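PDB 3HFT: WbmS, polysaccharide deacetylase involved in O-antigen biosynthesis from Bordetella bronchiseptica, which probably deacetylates a polysaccharide during O-antigen biosynthesis, as a zinc-binding member of the polysaccharide deacetylase family. Local coordinates for residues 38-43 against 200-205; 48-53 against 75-80; 90-95 against 123-128. One frame throughout, in Å; residues are numbered along the deposited sequence.

How the interactions relate
Interactions 1 and 3 are buried, whereas interaction 2 is only partly so. All three belong to one deacetylase fold built round a parallel sheet: interaction 1 pairs two of its inner strands, interaction 3 joins its edge strand 87-91 to the short strand 123-124, and interaction 2 brings together the starts of two helices, 50-63 and 77-83, that follow the strands. Their chemistry shifts accordingly, from backbone bonding reinforced by two side-chain donors in interaction 1, through one carboxylate-hydroxyl bond and leucine packing in interaction 2, to the zinc-binding histidines of interaction 3. Interactions 1 and 3 touch through T42 and R125.

Interaction 1 (38-43 against 200-205); sequences RIFLTF and DGINVL
Two backbone carbonyls, R38 O and L205 O, each accept one main-chain and one side-chain donor from the opposite strand, and so bracket the parallel pairing of 39-43 with 203-205. At the start, N203 N and N203 ND2 both reach R38 O; the hydrogen bond from N203 ND2 to R38 O, 3.1 Å, keeps R38 O almost in the amide plane of N203 although ND2 stands well above the plane of the carbonyl. At the far end L205 O accepts from the backbone N of T42 and also from its hydroxyl, T42 OG1 lying 2.7 Å from L205 O. The threonine hydroxyl lies between its own backbone N and carbonyl carbon (chi1 70°), which turns it to the neighbouring strand and leaves T42 CG2 to meet V204 CG1 at 3.6 Å. Between these ends run two straighter rungs, F40 N to N203 O at 2.8 Å and L205 N to F40 O at 3.0 Å.

Side chains alternate across the sheet. F40 and V204 share one face, where F40 CE1 also lies 3.6 Å from I202 CG1, the two side chains crossing at about a right angle; N203 O sits at the edge of the F40 ring. On the other face I39 CG2 touches L205 CD1 at 3.9 Å, against helix 245-256, whose F248 and L252 pack on L205.

The second shell fixes the polar ends. N203 OD1 accepts from Q198 N, so both ends of this amide are engaged and its rotation is set. T42 OG1 is also hydrogen-bonded to R125 NH1. Since the hydroxyl gives its proton to L205 O, it can serve the guanidinium only as an acceptor, and in this buried setting it thereby links the strand pairing to an arginine that also forms a salt bridge with D44.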
loop_
_atom_site.group_PDB
_atom_site.type_symbol
_atom_site.label_atom_id
_atom_site.label_comp_id
_atom_site.label_asym_id
_atom_site.label_seq_id
_atom_site.Cartn_x
_atom_site.Cartn_y
_atom_site.Cartn_z
ATOM N N ARG A 38 15.922 -13.676 4.933
ATOM C CA ARG A 38 16.655 -12.780 5.796
ATOM C C ARG A 38 15.692 -11.931 6.579
ATOM O O ARG A 38 14.513 -11.809 6.218
ATOM C CB ARG A 38 17.610 -11.907 4.978
ATOM C CG ARG A 38 18.586 -12.730 4.156
ATOM C CD ARG A 38 19.567 -11.850 3.442
ATOM N NE ARG A 38 20.716 -11.529 4.270
ATOM C CZ ARG A 38 21.639 -10.600 3.986
ATOM N NH1 ARG A 38 21.563 -9.848 2.869
ATOM N NH2 ARG A 38 22.657 -10.420 4.838
ATOM N N ILE A 39 16.220 -11.348 7.644
ATOM C CA ILE A 39 15.450 -10.530 8.564
ATOM C C ILE A 39 15.963 -9.098 8.486
ATOM O O ILE A 39 17.182 -8.849 8.524
ATOM C CB ILE A 39 15.569 -11.051 9.993
ATOM C CG1 ILE A 39 15.059 -12.512 10.072
ATOM C CG2 ILE A 39 14.831 -10.114 10.938
ATOM C CD1 ILE A 39 15.399 -13.247 11.378
ATOM N N PHE A 40 15.033 -8.174 8.311
ATOM C CA PHE A 40 15.340 -6.740 8.265
ATOM C C PHE A 40 14.635 -6.026 9.419
ATOM O O PHE A 40 13.419 -5.788 9.379
ATOM C CB PHE A 40 14.881 -6.146 6.933
ATOM C CG PHE A 40 15.557 -6.747 5.730
ATOM C CD1 PHE A 40 15.192 -7.981 5.265
ATOM C CD2 PHE A 40 16.597 -6.086 5.098
ATOM C CE1 PHE A 40 15.827 -8.555 4.175
ATOM C CE2 PHE A 40 17.218 -6.643 3.991
ATOM C CZ PHE A 40 16.836 -7.887 3.544
ATOM N N LEU A 41 15.376 -5.751 10.494
ATOM C CA LEU A 41 14.813 -5.034 11.632
ATOM C C LEU A 41 14.786 -3.560 11.272
ATOM O O LEU A 41 15.816 -2.982 10.836
ATOM C CB LEU A 41 15.663 -5.250 12.887
ATOM C CG LEU A 41 15.761 -6.674 13.448
ATOM C CD1 LEU A 41 16.787 -6.733 14.606
ATOM C CD2 LEU A 41 14.404 -7.157 13.897
ATOM N N THR A 42 13.618 -2.955 11.408
ATOM C CA THR A 42 13.439 -1.552 11.097
ATOM C C THR A 42 12.804 -0.852 12.302
ATOM O O THR A 42 11.982 -1.432 13.013
ATOM C CB THR A 42 12.610 -1.326 9.794
ATOM O OG1 THR A 42 11.243 -1.687 10.008
ATOM C CG2 THR A 42 13.204 -2.109 8.593
ATOM N N PHE A 43 13.209 0.397 12.506
ATOM C CA PHE A 43 12.770 1.191 13.627
ATOM C C PHE A 43 12.234 2.532 13.178
ATOM O O PHE A 43 12.948 3.320 12.609
ATOM C CB PHE A 43 13.950 1.361 14.584
ATOM C CG PHE A 43 14.420 0.051 15.154
ATOM C CD1 PHE A 43 13.848 -0.450 16.311
ATOM C CD2 PHE A 43 15.389 -0.687 14.506
ATOM C CE1 PHE A 43 14.217 -1.684 16.797
ATOM C CE2 PHE A 43 15.781 -1.915 14.980
ATOM C CZ PHE A 43 15.194 -2.422 16.118
ATOM N N ASP A 200 11.335 -18.492 2.769
ATOM C CA ASP A 200 11.213 -18.312 1.326
ATOM C C ASP A 200 10.778 -16.902 0.900
ATOM O O ASP A 200 10.501 -16.681 -0.277
ATOM C CB ASP A 200 10.208 -19.315 0.730
ATOM C CG ASP A 200 8.875 -19.389 1.508
ATOM O OD1 ASP A 200 8.707 -18.772 2.581
ATOM O OD2 ASP A 200 7.996 -20.134 1.038
ATOM N N GLY A 201 10.762 -15.969 1.832
ATOM C CA GLY A 201 10.357 -14.604 1.522
ATOM C C GLY A 201 11.218 -13.617 2.256
ATOM O O GLY A 201 12.189 -14.004 2.930
ATOM N N ILE A 202 10.891 -12.337 2.100
ATOM C CA ILE A 202 11.548 -11.274 2.821
ATOM C C ILE A 202 10.848 -11.021 4.145
ATOM O O ILE A 202 9.624 -11.000 4.201
ATOM C CB ILE A 202 11.635 -9.982 1.946
ATOM C CG1 ILE A 202 12.639 -9.017 2.575
ATOM C CG2 ILE A 202 10.248 -9.340 1.729
ATOM C CD1 ILE A 202 12.832 -7.771 1.757
ATOM N N ASN A 203 11.614 -10.827 5.232
ATOM C CA ASN A 203 11.053 -10.641 6.574
ATOM C C ASN A 203 11.417 -9.294 7.191
ATOM O O ASN A 203 12.496 -9.144 7.795
ATOM C CB ASN A 203 11.578 -11.750 7.487
ATOM C CG ASN A 203 11.232 -13.136 6.983
ATOM O OD1 ASN A 203 10.161 -13.677 7.328
ATOM N ND2 ASN A 203 12.160 -13.765 6.241
ATOM N N VAL A 204 10.569 -8.293 6.984
ATOM C CA VAL A 204 10.814 -6.958 7.502
ATOM C C VAL A 204 9.878 -6.748 8.697
ATOM O O VAL A 204 8.655 -7.003 8.611
ATOM C CB VAL A 204 10.616 -5.864 6.418
ATOM C CG1 VAL A 204 11.014 -4.487 6.972
ATOM C CG2 VAL A 204 11.384 -6.194 5.131
ATOM N N LEU A 205 10.461 -6.337 9.828
ATOM C CA LEU A 205 9.686 -6.067 11.040
ATOM C C LEU A 205 9.897 -4.613 11.409
ATOM O O LEU A 205 10.986 -4.062 11.182
ATOM C CB LEU A 205 10.113 -6.985 12.194
ATOM C CG LEU A 205 9.892 -8.490 12.020
ATOM C CD1 LEU A 205 11.115 -9.170 11.355
ATOM C CD2 LEU A 205 9.628 -9.175 13.342
#

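Interaction 2 (48-53 against 75-80); sequences AADFVL and TPLLEN
The D50 and T75 side chains come together from opposite helix starts, running antiparallel, and this brings the D50 carboxylate to the T75 hydroxyl. T75 OG1 donates to D50 OD1 at 2.8 Å and approaches from above the carboxylate plane, 40° out of it. The hydroxyl has a second task: T75 OG1 also accepts from L77 N at 3.0 Å, a nearly straight capping bond at the turn into helix 77-83. T75 can do both because its OG1 is extended away from its own backbone N (chi1 159°), which places the oxygen within reach of both L77 N and the D50 carboxylate.

Next to this polar bridge the leucines mesh. L77 runs towards the first turn of helix 50-63 and passes D50 at a slant, so that L77 CD1 lies 3.9 Å from D50 CB and also rests against the D50 carbonyl oxygen. L53, one turn further along that helix, lies alongside L77, pointing the other way. L53 CD2 meets L77 CB at 3.9 Å, while L77 CD1 bears on the L53 side chain nearer its root. T75 CG2 forms a looser contact with L53 CD2, at 4.3 Å.

Around the pair, W69 of strand 67-71 and P209 pack on buried L53, while L77, partly exposed, is backed by Q54. D50 itself is partly exposed.

The hydroxyl thus stands between an anion and a main-chain NH, giving to one and taking from the other. Giving its proton to the carboxylate probably makes the threonine oxygen a stronger acceptor for L77 N, and the negative charge of D50, close to the starts of both helices, would be expected to interact favourably with their dipoles.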
loop_
_atom_site.group_PDB
_atom_site.type_symbol
_atom_site.label_atom_id
_atom_site.label_comp_id
_atom_site.label_asym_id
_atom_site.label_seq_id
_atom_site.Cartn_x
_atom_site.Cartn_y
_atom_site.Cartn_z
ATOM N N ALA A 48 10.564 9.744 19.573
ATOM C CA ALA A 48 10.987 9.283 20.902
ATOM C C ALA A 48 11.998 10.225 21.557
ATOM O O ALA A 48 12.900 10.763 20.915
ATOM C CB ALA A 48 11.582 7.882 20.793
ATOM N N ALA A 49 11.868 10.405 22.861
ATOM C CA ALA A 49 12.837 11.140 23.617
ATOM C C ALA A 49 14.185 10.429 23.448
ATOM O O ALA A 49 14.236 9.232 23.234
ATOM C CB ALA A 49 12.432 11.156 25.118
ATOM N N ASP A 50 15.276 11.169 23.594
ATOM C CA ASP A 50 16.612 10.616 23.464
ATOM C C ASP A 50 16.891 9.413 24.361
ATOM O O ASP A 50 17.545 8.474 23.919
ATOM C CB ASP A 50 17.657 11.705 23.727
ATOM C CG ASP A 50 17.840 12.655 22.551
ATOM O OD1 ASP A 50 17.259 12.471 21.464
ATOM O OD2 ASP A 50 18.598 13.619 22.711
ATOM N N PHE A 51 16.432 9.420 25.621
ATOM C CA PHE A 51 16.748 8.295 26.517
ATOM C C PHE A 51 16.058 7.021 26.026
ATOM O O PHE A 51 16.598 5.916 26.132
ATOM C CB PHE A 51 16.412 8.600 27.996
ATOM C CG PHE A 51 14.942 8.607 28.318
ATOM C CD1 PHE A 51 14.187 9.760 28.157
ATOM C CD2 PHE A 51 14.335 7.490 28.881
ATOM C CE1 PHE A 51 12.837 9.781 28.468
ATOM C CE2 PHE A 51 12.991 7.504 29.219
ATOM C CZ PHE A 51 12.233 8.644 29.004
ATOM N N VAL A 52 14.874 7.187 25.449
ATOM C CA VAL A 52 14.128 6.073 24.868
ATOM C C VAL A 52 14.835 5.553 23.610
ATOM O O VAL A 52 15.017 4.353 23.460
ATOM C CB VAL A 52 12.674 6.483 24.564
ATOM C CG1 VAL A 52 11.928 5.397 23.735
ATOM C CG2 VAL A 52 11.932 6.804 25.868
ATOM N N LEU A 53 15.241 6.451 22.712
ATOM C CA LEU A 53 15.930 6.023 21.488
ATOM C C LEU A 53 17.260 5.379 21.859
ATOM O O LEU A 53 17.613 4.327 21.322
ATOM C CB LEU A 53 16.125 7.209 20.521
ATOM C CG LEU A 53 16.928 6.933 19.246
ATOM C CD1 LEU A 53 16.349 5.764 18.453
ATOM C CD2 LEU A 53 16.968 8.194 18.395
ATOM N N THR A 75 18.226 14.892 16.197
ATOM C CA THR A 75 18.794 14.551 17.508
ATOM C C THR A 75 20.246 14.126 17.322
ATOM O O THR A 75 20.597 13.512 16.315
ATOM C CB THR A 75 18.050 13.384 18.203
ATOM O OG1 THR A 75 18.918 12.806 19.197
ATOM C CG2 THR A 75 17.636 12.297 17.200
ATOM N N PRO A 76 21.110 14.448 18.285
ATOM C CA PRO A 76 22.485 13.987 18.120
ATOM C C PRO A 76 22.630 12.460 18.020
ATOM O O PRO A 76 23.647 11.979 17.521
ATOM C CB PRO A 76 23.200 14.548 19.354
ATOM C CG PRO A 76 22.122 14.939 20.295
ATOM C CD PRO A 76 20.928 15.255 19.500
ATOM N N LEU A 77 21.608 11.703 18.426
ATOM C CA LEU A 77 21.674 10.260 18.355
ATOM C C LEU A 77 21.652 9.743 16.917
ATOM O O LEU A 77 22.077 8.621 16.662
ATOM C CB LEU A 77 20.557 9.628 19.192
ATOM C CG LEU A 77 20.623 9.891 20.700
ATOM C CD1 LEU A 77 19.510 9.174 21.441
ATOM C CD2 LEU A 77 21.944 9.489 21.225
ATOM N N LEU A 78 21.196 10.554 15.972
ATOM C CA LEU A 78 21.276 10.161 14.572
ATOM C C LEU A 78 22.736 9.940 14.165
ATOM O O LEU A 78 23.035 9.093 13.327
ATOM C CB LEU A 78 20.618 11.201 13.658
ATOM C CG LEU A 78 19.117 11.439 13.841
ATOM C CD1 LEU A 78 18.565 12.248 12.662
ATOM C CD2 LEU A 78 18.353 10.124 14.016
ATOM N N GLU A 79 23.649 10.684 14.773
ATOM C CA GLU A 79 25.074 10.516 14.488
ATOM C C GLU A 79 25.590 9.144 14.967
ATOM O O GLU A 79 26.447 8.559 14.320
ATOM C CB GLU A 79 25.879 11.688 15.084
ATOM C CG GLU A 79 27.329 11.787 14.600
ATOM C CD GLU A 79 27.482 11.720 13.072
ATOM O OE1 GLU A 79 26.645 12.303 12.344
ATOM O OE2 GLU A 79 28.450 11.080 12.601
ATOM N N ASN A 80 25.037 8.616 16.061
ATOM C CA ASN A 80 25.362 7.252 16.510
ATOM C C ASN A 80 24.990 6.238 15.427
ATOM O O ASN A 80 25.735 5.315 15.127
ATOM C CB ASN A 80 24.572 6.836 17.770
ATOM C CG ASN A 80 24.824 7.728 18.972
ATOM O OD1 ASN A 80 25.337 8.825 18.847
ATOM N ND2 ASN A 80 24.440 7.249 20.154
#

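Interaction 3 (90-95 against 123-128); sequences GVHPNF and SVRSHS. With EDO (1,2-ethanediol), chain F.
Two of the three protein ligands of a zinc ion, H92 through NE2 and H127 through ND1, come from the two segments, H92 NE2 and H127 ND1 lying 3.4 Å apart. Their rings are oblique, planes at 76°, with H127 CA over one face of H92 and H92 NE2 at the edge of the H127 ring. The imidazole of H92 is further steadied by a weak bond from H92 ND1 to R125 O (2.8 Å).

The backbones carry this geometry. V91 N bonds S123 O and R125 N bonds V91 O, and further on H127 N reaches P93 O at 2.9 Å. A water joins P93 O, F95 N and H127 O. With CG trans to the backbone N (chi1 -176°), N94 runs beside H127 with its amide nearly perpendicular to the ring, N94 OD1 lying 3.5 Å from H127 CD2; the same oxygen accepts from N96 N. In the same contact, V124 CG2 packs on P93 CD at 3.7 Å.

An ethanediol, probably from the crystallisation liquor, accepts from S128 N at 2.7 Å through O1, close to the metal site. D46 completes the protein ligands, giving the Asp-His-His zinc site characteristic of polysaccharide deacetylases.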
loop_
_atom_site.group_PDB
_atom_site.type_symbol
_atom_site.label_atom_id
_atom_site.label_comp_id
_atom_site.label_asym_id
_atom_site.label_seq_id
_atom_site.Cartn_x
_atom_site.Cartn_y
_atom_site.Cartn_z
ATOM N N GLY A 90 17.433 6.116 7.502
ATOM C CA GLY A 90 16.467 6.530 6.505
ATOM C C GLY A 90 15.578 7.608 7.109
ATOM O O GLY A 90 15.853 8.119 8.218
ATOM N N VAL A 91 14.524 7.973 6.385
ATOM C CA VAL A 91 13.614 9.051 6.815
ATOM C C VAL A 91 12.193 8.577 7.051
ATOM O O VAL A 91 11.732 7.614 6.424
ATOM C CB VAL A 91 13.654 10.255 5.793
ATOM C CG1 VAL A 91 14.979 10.969 5.912
ATOM C CG2 VAL A 91 13.392 9.773 4.349
ATOM N N HIS A 92 11.530 9.270 7.979
ATOM C CA HIS A 92 10.161 9.022 8.374
ATOM C C HIS A 92 9.351 10.327 8.295
ATOM O O HIS A 92 8.991 10.924 9.310
ATOM C CB HIS A 92 10.148 8.436 9.784
ATOM C CG HIS A 92 8.918 7.651 10.121
ATOM N ND1 HIS A 92 8.522 6.534 9.419
ATOM C CD2 HIS A 92 8.039 7.782 11.147
ATOM C CE1 HIS A 92 7.430 6.033 9.976
ATOM N NE2 HIS A 92 7.115 6.776 11.021
ATOM N N PRO A 93 9.045 10.764 7.069
ATOM C CA PRO A 93 8.309 12.001 6.851
ATOM C C PRO A 93 6.874 11.879 7.368
ATOM O O PRO A 93 6.281 10.788 7.305
ATOM C CB PRO A 93 8.312 12.136 5.319
ATOM C CG PRO A 93 8.385 10.759 4.835
ATOM C CD PRO A 93 9.330 10.078 5.791
ATOM N N ASN A 94 6.339 12.994 7.870
ATOM C CA ASN A 94 4.991 13.041 8.405
ATOM C C ASN A 94 4.058 13.898 7.581
ATOM O O ASN A 94 4.089 15.147 7.670
ATOM C CB ASN A 94 5.011 13.594 9.815
ATOM C CG ASN A 94 3.638 13.579 10.455
ATOM O OD1 ASN A 94 2.723 12.866 10.019
ATOM N ND2 ASN A 94 3.502 14.333 11.517
ATOM N N PHE A 95 3.233 13.233 6.771
ATOM C CA PHE A 95 2.302 13.928 5.902
ATOM C C PHE A 95 0.891 13.989 6.478
ATOM O O PHE A 95 0.003 14.541 5.826
ATOM C CB PHE A 95 2.235 13.258 4.527
ATOM C CG PHE A 95 3.574 13.098 3.833
ATOM C CD1 PHE A 95 4.337 14.205 3.479
ATOM C CD2 PHE A 95 4.035 11.827 3.477
ATOM C CE1 PHE A 95 5.564 14.056 2.818
ATOM C CE2 PHE A 95 5.246 11.674 2.795
ATOM C CZ PHE A 95 6.019 12.786 2.472
ATOM N N SER A 123 16.392 5.045 1.831
ATOM C CA SER A 123 15.225 4.311 2.320
ATOM C C SER A 123 14.229 5.202 3.052
ATOM O O SER A 123 14.614 6.090 3.808
ATOM C CB SER A 123 15.642 3.120 3.200
ATOM O OG SER A 123 16.445 2.192 2.479
ATOM N N VAL A 124 12.937 4.945 2.833
ATOM C CA VAL A 124 11.892 5.730 3.445
ATOM C C VAL A 124 10.683 4.905 3.843
ATOM O O VAL A 124 10.285 3.969 3.136
ATOM C CB VAL A 124 11.405 6.873 2.477
ATOM C CG1 VAL A 124 10.922 6.290 1.120
ATOM C CG2 VAL A 124 10.289 7.704 3.119
ATOM N N ARG A 125 10.106 5.256 4.989
ATOM C CA ARG A 125 8.793 4.761 5.389
ATOM C C ARG A 125 8.067 5.982 5.897
ATOM O O ARG A 125 8.654 6.777 6.649
ATOM C CB ARG A 125 8.839 3.701 6.480
ATOM C CG ARG A 125 7.444 3.166 6.814
ATOM C CD ARG A 125 7.562 2.133 7.884
ATOM N NE ARG A 125 8.145 0.891 7.410
ATOM C CZ ARG A 125 8.987 0.136 8.116
ATOM N NH1 ARG A 125 9.452 0.536 9.292
ATOM N NH2 ARG A 125 9.408 -1.014 7.615
ATOM N N SER A 126 6.823 6.160 5.441
ATOM C CA SER A 126 6.016 7.317 5.839
ATOM C C SER A 126 5.355 7.100 7.181
ATOM O O SER A 126 4.853 6.014 7.461
ATOM C CB SER A 126 4.922 7.602 4.819
ATOM O OG SER A 126 5.472 7.912 3.550
ATOM N N HIS A 127 5.333 8.147 8.017
ATOM C CA HIS A 127 4.584 8.088 9.246
ATOM C C HIS A 127 3.135 7.838 8.862
ATOM O O HIS A 127 2.629 8.433 7.891
ATOM C CB HIS A 127 4.678 9.362 10.079
ATOM C CG HIS A 127 3.955 9.234 11.378
ATOM N ND1 HIS A 127 4.281 8.258 12.296
ATOM C CD2 HIS A 127 2.886 9.896 11.884
ATOM C CE1 HIS A 127 3.470 8.358 13.340
ATOM N NE2 HIS A 127 2.606 9.333 13.106
ATOM N N SER A 128 2.505 6.901 9.569
ATOM C CA SER A 128 1.123 6.464 9.285
ATOM C C SER A 128 0.929 5.865 7.882
ATOM O O SER A 128 -0.199 5.755 7.398
ATOM C CB SER A 128 0.120 7.580 9.554
ATOM O OG SER A 128 0.159 7.865 10.956
HETATM C C1 EDO F . 3.828 3.879 10.739
HETATM O O1 EDO F . 3.386 5.118 11.333
HETATM C C2 EDO F . 4.585 3.091 11.809
HETATM O O2 EDO F . 5.505 3.943 12.558
HETATM O O HOH W 1 3.551 10.460 6.479
#